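Local coordinates for Ctr9 protein (Myceliophthora thermophila, PDB 6AF0) that probably takes part in binding the RNA polymerase II complex and is built largely of helices, including tetratricopeptide repeats, at residues 429-434 against 442-447; 10-15 against 24-29. All blocks are in the same frame, centred on the assembly; numbering follows the deposited sequence.

Contact 1: residues 429-434 against 442-447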
ATOM      1  N   ALA A 429       5.736  -5.732  -2.081  1.00 75.92           N
ATOM      2  CA  ALA A 429       5.429  -6.288  -3.384  1.00 76.33           C
ATOM      3  C   ALA A 429       6.650  -6.984  -3.916  1.00 69.65           C
ATOM      4  O   ALA A 429       6.604  -8.144  -4.211  1.00 67.21           O
ATOM      5  CB  ALA A 429       4.999  -5.200  -4.348  1.00 85.10           C
ATOM      6  N   GLU A 430       7.759  -6.273  -4.015  1.00 71.00           N
ATOM      7  CA  GLU A 430       8.967  -6.873  -4.564  1.00 75.79           C
ATOM      8  C   GLU A 430       9.400  -8.129  -3.808  1.00 72.97           C
ATOM      9  O   GLU A 430      10.027  -9.001  -4.369  1.00 70.85           O
ATOM     10  CB  GLU A 430      10.110  -5.871  -4.577  1.00 77.46           C
ATOM     11  CG  GLU A 430       9.954  -4.769  -5.607  1.00 80.54           C
ATOM     12  CD  GLU A 430      11.285  -4.224  -6.088  1.00 83.63           C
ATOM     13  OE1 GLU A 430      12.324  -4.837  -5.796  1.00 84.06           O
ATOM     14  OE2 GLU A 430      11.298  -3.176  -6.759  1.00 86.90           O
ATOM     15  N   GLU A 431       9.086  -8.199  -2.526  1.00 80.23           N
ATOM     16  CA  GLU A 431       9.407  -9.370  -1.709  1.00 86.07           C
ATOM     17  C   GLU A 431       8.645 -10.604  -2.210  1.00 84.39           C
ATOM     18  O   GLU A 431       9.238 -11.669  -2.414  1.00 89.68           O
ATOM     19  CB  GLU A 431       9.059  -9.081  -0.245  1.00 93.91           C
ATOM     20  CG  GLU A 431       9.714  -9.994   0.783  1.00103.41           C
ATOM     21  CD  GLU A 431       9.372  -9.583   2.216  1.00108.59           C
ATOM     22  OE1 GLU A 431      10.235  -8.921   2.849  1.00102.57           O
ATOM     23  OE2 GLU A 431       8.238  -9.888   2.693  1.00 98.43           O
ATOM     24  N   VAL A 432       7.336 -10.438  -2.399  1.00 70.11           N
ATOM     25  CA  VAL A 432       6.473 -11.446  -3.000  1.00 63.40           C
ATOM     26  C   VAL A 432       6.954 -11.899  -4.393  1.00 67.75           C
ATOM     27  O   VAL A 432       7.037 -13.084  -4.690  1.00 78.51           O
ATOM     28  CB  VAL A 432       5.049 -10.883  -3.187  1.00 62.25           C
ATOM     29  CG1 VAL A 432       4.197 -11.811  -4.040  1.00 66.42           C
ATOM     30  CG2 VAL A 432       4.380 -10.647  -1.851  1.00 63.75           C
ATOM     31  N   PHE A 433       7.235 -10.939  -5.256  1.00 71.58           N
ATOM     32  CA  PHE A 433       7.644 -11.231  -6.631  1.00 72.33           C
ATOM     33  C   PHE A 433       8.939 -12.048  -6.632  1.00 73.56           C
ATOM     34  O   PHE A 433       9.087 -12.989  -7.413  1.00 75.43           O
ATOM     35  CB  PHE A 433       7.795  -9.925  -7.477  1.00 66.19           C
ATOM     36  CG  PHE A 433       6.569  -9.025  -7.455  1.00 61.01           C
ATOM     37  CD1 PHE A 433       5.298  -9.549  -7.287  1.00 57.01           C
ATOM     38  CD2 PHE A 433       6.692  -7.649  -7.601  1.00 62.54           C
ATOM     39  CE1 PHE A 433       4.182  -8.720  -7.247  1.00 64.45           C
ATOM     40  CE2 PHE A 433       5.575  -6.821  -7.567  1.00 62.55           C
ATOM     41  CZ  PHE A 433       4.316  -7.355  -7.395  1.00 61.58           C
ATOM     42  N   ALA A 434       9.867 -11.686  -5.752  1.00 72.94           N
ATOM     43  CA  ALA A 434      11.144 -12.387  -5.651  1.00 71.65           C
ATOM     44  C   ALA A 434      10.919 -13.808  -5.157  1.00 70.65           C
ATOM     45  O   ALA A 434      11.558 -14.782  -5.618  1.00 59.10           O
ATOM     46  CB  ALA A 434      12.075 -11.661  -4.700  1.00 73.35           C
ATOM     47  N   GLU A 442       8.430 -19.606   0.133  1.00 79.94           N
ATOM     48  CA  GLU A 442       7.916 -19.265   1.450  1.00 77.11           C
ATOM     49  C   GLU A 442       6.491 -18.777   1.309  1.00 73.35           C
ATOM     50  O   GLU A 442       6.076 -18.411   0.202  1.00 73.36           O
ATOM     51  CB  GLU A 442       8.802 -18.192   2.091  1.00 78.87           C
ATOM     52  CG  GLU A 442      10.209 -18.696   2.426  1.00 86.61           C
ATOM     53  CD  GLU A 442      11.143 -17.630   3.004  1.00 99.86           C
ATOM     54  OE1 GLU A 442      10.676 -16.496   3.263  1.00106.98           O
ATOM     55  OE2 GLU A 442      12.358 -17.926   3.191  1.00 86.50           O
ATOM     56  N   ASP A 443       5.741 -18.793   2.410  1.00 71.20           N
ATOM     57  CA  ASP A 443       4.374 -18.256   2.410  1.00 81.80           C
ATOM     58  C   ASP A 443       4.371 -16.771   2.720  1.00 87.59           C
ATOM     59  O   ASP A 443       4.607 -16.368   3.857  1.00 96.74           O
ATOM     60  CB  ASP A 443       3.478 -18.946   3.426  1.00 85.39           C
ATOM     61  CG  ASP A 443       2.086 -18.308   3.501  1.00 93.12           C
ATOM     62  OD1 ASP A 443       1.552 -17.893   2.448  1.00 87.77           O
ATOM     63  OD2 ASP A 443       1.524 -18.230   4.616  1.00100.72           O
ATOM     64  N   LYS A 444       4.060 -15.966   1.713  1.00 85.54           N
ATOM     65  CA  LYS A 444       4.076 -14.549   1.871  1.00 79.46           C
ATOM     66  C   LYS A 444       2.756 -13.980   1.480  1.00 75.73           C
ATOM     67  O   LYS A 444       2.708 -12.984   0.793  1.00 79.55           O
ATOM     68  CB  LYS A 444       5.212 -13.981   1.042  1.00 77.66           C
ATOM     69  CG  LYS A 444       6.524 -14.098   1.793  1.00 80.11           C
ATOM     70  CD  LYS A 444       7.711 -13.765   0.920  1.00 84.45           C
ATOM     71  CE  LYS A 444       8.967 -13.551   1.735  1.00 83.99           C
ATOM     72  NZ  LYS A 444       9.171 -14.627   2.735  1.00 90.04           N
ATOM     73  N   SER A 445       1.678 -14.614   1.927  1.00 79.98           N
ATOM     74  CA  SER A 445       0.329 -14.114   1.628  1.00 91.81           C
ATOM     75  C   SER A 445       0.004 -12.887   2.469  1.00 88.12           C
ATOM     76  O   SER A 445      -0.730 -12.001   2.036  1.00 92.24           O
ATOM     77  CB  SER A 445      -0.724 -15.179   1.901  1.00 96.69           C
ATOM     78  OG  SER A 445      -1.014 -15.236   3.288  1.00110.76           O
ATOM     79  N   ALA A 446       0.531 -12.870   3.686  1.00 89.39           N
ATOM     80  CA  ALA A 446       0.404 -11.725   4.568  1.00 87.23           C
ATOM     81  C   ALA A 446       1.152 -10.487   4.005  1.00 87.72           C
ATOM     82  O   ALA A 446       0.611  -9.377   3.951  1.00 84.02           O
ATOM     83  CB  ALA A 446       0.919 -12.102   5.942  1.00 89.42           C
ATOM     84  N   GLU A 447       2.380 -10.694   3.544  1.00 84.69           N
ATOM     85  CA  GLU A 447       3.167  -9.608   2.930  1.00 88.14           C
ATOM     86  C   GLU A 447       2.510  -9.080   1.652  1.00 87.13           C
ATOM     87  O   GLU A 447       2.571  -7.892   1.355  1.00 91.57           O
ATOM     88  CB  GLU A 447       4.596 -10.055   2.589  1.00 96.15           C
ATOM     89  CG  GLU A 447       5.243 -11.042   3.559  1.00105.04           C
ATOM     90  CD  GLU A 447       4.870 -10.793   5.001  1.00120.41           C
ATOM     91  OE1 GLU A 447       5.402  -9.838   5.606  1.00148.88           O
ATOM     92  OE2 GLU A 447       4.035 -11.556   5.525  1.00138.96           O
TER
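The carboxylate oxygen OE2 of Glu431 rests against aliphatic carbon from two residues, with Glu447 CG 3.3 Å from Glu431 OE2 and Lys444 CE 3.9 Å from the same oxygen. It lies where helices 418-435 and 445-463, successive members of a TPR-containing helical array, meet across a short loop, Lys444 being the N-cap of the second. No hydrogen bond joins the two segments. CG of Glu431 stands opposite its backbone N (chi1 -162°), and the extended chain beyond it crosses Lys444 at about a right angle, Glu431 CG to Lys444 CE being 3.8 Å. The carboxylates of Glu431 and Glu447 are turned only modestly against each other, their planes 25° apart, and Glu431 OE2 is 4.1 Å from Glu447 OE1. That proximity of like charges is probably eased by Lys444 NZ, 4.8 Å from Glu431 OE2 and itself salt-bridged to Glu442, and weakly by a long ion pair to Lys405. With an alanine at Glu431, the Lys444 CE methylene would probably lose the chain it lies across, and Lys444 NZ a nearby negative charge. The CG2 methyl of Val432 lies beside the turn into the second helix, 3.9 Å from Lys444 O.

Contact 2: residues 10-15 against 24-29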
ATOM      1  N   GLN A  10      33.504  60.889  25.638  1.00 96.72           N
ATOM      2  CA  GLN A  10      34.601  60.669  24.681  1.00 98.77           C
ATOM      3  C   GLN A  10      35.934  60.432  25.354  1.00 93.64           C
ATOM      4  O   GLN A  10      36.666  59.514  24.982  1.00 85.69           O
ATOM      5  CB  GLN A  10      34.735  61.850  23.710  1.00100.59           C
ATOM      6  CG  GLN A  10      33.603  61.941  22.697  1.00 98.73           C
ATOM      7  CD  GLN A  10      34.044  62.595  21.411  1.00105.06           C
ATOM      8  OE1 GLN A  10      34.868  63.509  21.422  1.00107.25           O
ATOM      9  NE2 GLN A  10      33.503  62.129  20.288  1.00116.93           N
ATOM     10  N   THR A  11      36.245  61.289  26.317  1.00100.48           N
ATOM     11  CA  THR A  11      37.497  61.213  27.060  1.00105.54           C
ATOM     12  C   THR A  11      37.181  61.317  28.538  1.00102.52           C
ATOM     13  O   THR A  11      36.145  61.865  28.904  1.00115.69           O
ATOM     14  CB  THR A  11      38.461  62.346  26.641  1.00105.24           C
ATOM     15  OG1 THR A  11      37.783  63.607  26.728  1.00109.86           O
ATOM     16  CG2 THR A  11      38.959  62.134  25.197  1.00103.55           C
ATOM     17  N   ILE A  12      38.043  60.762  29.379  1.00105.02           N
ATOM     18  CA  ILE A  12      37.951  60.980  30.838  1.00125.98           C
ATOM     19  C   ILE A  12      39.343  61.037  31.458  1.00136.11           C
ATOM     20  O   ILE A  12      40.274  60.421  30.937  1.00143.77           O
ATOM     21  CB  ILE A  12      37.107  59.906  31.581  1.00123.60           C
ATOM     22  CG1 ILE A  12      37.634  58.490  31.318  1.00123.20           C
ATOM     23  CG2 ILE A  12      35.636  60.016  31.210  1.00126.07           C
ATOM     24  CD1 ILE A  12      38.435  57.910  32.460  1.00115.27           C
ATOM     25  N   ASP A  13      39.470  61.771  32.567  1.00134.82           N
ATOM     26  CA  ASP A  13      40.742  61.899  33.298  1.00134.04           C
ATOM     27  C   ASP A  13      40.764  60.957  34.508  1.00112.95           C
ATOM     28  O   ASP A  13      39.844  60.949  35.314  1.00114.87           O
ATOM     29  CB  ASP A  13      40.957  63.361  33.735  1.00145.96           C
ATOM     30  CG  ASP A  13      42.307  63.596  34.433  1.00156.69           C
ATOM     31  OD1 ASP A  13      42.939  62.621  34.900  1.00170.54           O
ATOM     32  OD2 ASP A  13      42.740  64.781  34.513  1.00165.53           O
ATOM     33  N   ILE A  14      41.824  60.167  34.625  1.00105.51           N
ATOM     34  CA  ILE A  14      42.002  59.272  35.766  1.00105.63           C
ATOM     35  C   ILE A  14      42.698  60.014  36.913  1.00119.15           C
ATOM     36  O   ILE A  14      43.833  60.500  36.773  1.00115.12           O
ATOM     37  CB  ILE A  14      42.807  58.005  35.390  1.00103.73           C
ATOM     38  CG1 ILE A  14      42.114  57.236  34.239  1.00108.52           C
ATOM     39  CG2 ILE A  14      43.022  57.103  36.605  1.00 93.51           C
ATOM     40  CD1 ILE A  14      40.758  56.627  34.564  1.00104.73           C
ATOM     41  N   PRO A  15      42.025  60.085  38.068  1.00130.12           N
ATOM     42  CA  PRO A  15      42.559  60.809  39.197  1.00132.00           C
ATOM     43  C   PRO A  15      43.699  60.011  39.809  1.00132.84           C
ATOM     44  O   PRO A  15      43.470  59.055  40.569  1.00125.63           O
ATOM     45  CB  PRO A  15      41.366  60.896  40.142  1.00138.42           C
ATOM     46  CG  PRO A  15      40.599  59.641  39.879  1.00142.55           C
ATOM     47  CD  PRO A  15      40.831  59.300  38.433  1.00135.22           C
ATOM     48  N   ILE A  24      42.082  59.114  29.109  1.00107.39           N
ATOM     49  CA  ILE A  24      41.784  57.993  28.229  1.00 95.78           C
ATOM     50  C   ILE A  24      40.761  58.409  27.197  1.00 90.33           C
ATOM     51  O   ILE A  24      39.812  59.106  27.525  1.00 91.65           O
ATOM     52  CB  ILE A  24      41.222  56.801  29.010  1.00 94.77           C
ATOM     53  CG1 ILE A  24      42.250  56.302  30.026  1.00 92.71           C
ATOM     54  CG2 ILE A  24      40.838  55.684  28.054  1.00 97.23           C
ATOM     55  CD1 ILE A  24      41.791  55.112  30.843  1.00 90.67           C
ATOM     56  N   ASP A  25      40.979  57.973  25.955  1.00 92.35           N
ATOM     57  CA  ASP A  25      40.027  58.127  24.850  1.00 93.26           C
ATOM     58  C   ASP A  25      39.160  56.865  24.787  1.00 90.93           C
ATOM     59  O   ASP A  25      39.672  55.767  24.551  1.00 81.18           O
ATOM     60  CB  ASP A  25      40.745  58.366  23.510  1.00 89.55           C
ATOM     61  CG  ASP A  25      39.777  58.732  22.371  1.00 93.55           C
ATOM     62  OD1 ASP A  25      39.300  57.791  21.700  1.00 82.53           O
ATOM     63  OD2 ASP A  25      39.503  59.950  22.140  1.00 90.84           O
ATOM     64  N   LEU A  26      37.854  57.040  25.014  1.00 89.23           N
ATOM     65  CA  LEU A  26      36.928  55.934  25.199  1.00 88.57           C
ATOM     66  C   LEU A  26      36.260  55.535  23.895  1.00 92.05           C
ATOM     67  O   LEU A  26      35.415  54.626  23.864  1.00 93.89           O
ATOM     68  CB  LEU A  26      35.874  56.288  26.253  1.00 86.87           C
ATOM     69  CG  LEU A  26      36.353  56.476  27.697  1.00 89.35           C
ATOM     70  CD1 LEU A  26      35.218  57.019  28.554  1.00 91.14           C
ATOM     71  CD2 LEU A  26      36.896  55.187  28.315  1.00 93.24           C
ATOM     72  N   GLN A  27      36.625  56.218  22.821  1.00 92.39           N
ATOM     73  CA  GLN A  27      36.256  55.749  21.495  1.00107.06           C
ATOM     74  C   GLN A  27      37.398  54.946  20.840  1.00100.54           C
ATOM     75  O   GLN A  27      37.158  53.889  20.245  1.00 96.36           O
ATOM     76  CB  GLN A  27      35.768  56.913  20.623  1.00120.50           C
ATOM     77  CG  GLN A  27      34.262  57.163  20.761  1.00131.17           C
ATOM     78  CD  GLN A  27      33.574  57.388  19.423  1.00142.26           C
ATOM     79  OE1 GLN A  27      33.778  56.623  18.475  1.00158.77           O
ATOM     80  NE2 GLN A  27      32.746  58.429  19.341  1.00143.12           N
ATOM     81  N   VAL A  28      38.628  55.437  20.993  1.00 99.11           N
ATOM     82  CA  VAL A  28      39.837  54.757  20.495  1.00 87.55           C
ATOM     83  C   VAL A  28      40.739  54.278  21.637  1.00 87.02           C
ATOM     84  O   VAL A  28      41.766  54.888  21.932  1.00 85.88           O
ATOM     85  CB  VAL A  28      40.661  55.676  19.592  1.00 82.23           C
ATOM     86  CG1 VAL A  28      41.769  54.879  18.915  1.00 83.45           C
ATOM     87  CG2 VAL A  28      39.761  56.339  18.555  1.00 84.63           C
ATOM     88  N   LEU A  29      40.374  53.140  22.216  1.00 83.27           N
ATOM     89  CA  LEU A  29      40.897  52.700  23.504  1.00 84.22           C
ATOM     90  C   LEU A  29      42.227  52.000  23.335  1.00 83.75           C
ATOM     91  O   LEU A  29      42.668  51.767  22.218  1.00 79.91           O
ATOM     92  CB  LEU A  29      39.915  51.736  24.183  1.00 93.36           C
ATOM     93  CG  LEU A  29      38.546  52.283  24.577  1.00 97.14           C
ATOM     94  CD1 LEU A  29      37.669  52.418  23.350  1.00103.39           C
ATOM     95  CD2 LEU A  29      37.886  51.364  25.594  1.00 96.43           C
TER
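A two-stranded antiparallel beta hairpin near the N-terminus brings 10-15 alongside 24-29, the touching parts running 159° apart. Ile12 and Ile24 form a hydrogen-bonded pair: Ile24 N reaches Ile12 O at 2.9 Å, and Ile12 N reaches Ile24 O at 3.1 Å. Further along, Ile14 is backbone-bonded to Val22. Thr11 and Asp25 make the adjacent non-hydrogen-bonded pair, where Thr11 CA also approaches Ile24 O at 3.2 Å in a CA-H...O contact. Past the second strand the pairing carries on, for Leu26 N donates to Gln10 O at 2.7 Å in a nearly straight bond (171° at the hydrogen). Here the chain turns away through an Asx motif, with Asp25 OD1 accepting from the backbone N of Val28.

The two faces of this hairpin differ in character. One carries Ile12 and Ile24. Leu26 CD1 rests against two branches of Ile12, 4.0 Å from Ile12 CG1 and as near CG2, helped by Ile12 holding CG1 between its backbone N and carbonyl carbon (chi1 56°). Ile14 and Ile24 cross obliquely, Ile14 CG1 being 4.0 Å from Ile24 CD1. Leu36 and Phe40 of helix 34-42 touch Ile24 and Ile14, while Thr52 and Ala56 of helix 47-59 touch Leu26. The other face carries Thr11 and Asp25, with Thr11 CG2 3.8 Å from Asp25 OD2.

Contact 2 comes first along the chain and contact 1 much later, and the two share no helix, strand or sheet. Their centres are 83 Å apart, with about 68 Å between nearest atoms, so they do not touch. Contact 2 lies 76 Å from the centre of this elongated chain, joining the only two strands into a hairpin against the first helices. Contact 1 is 13 Å from that centre, joining two consecutive helices of the long array. There Glu430 hydrogen-bonds to the backbone of another protein, whereas no other chain of the assembly touches the segments of contact 2. The chain is a large piece of a longer protein, so its function belongs to the whole.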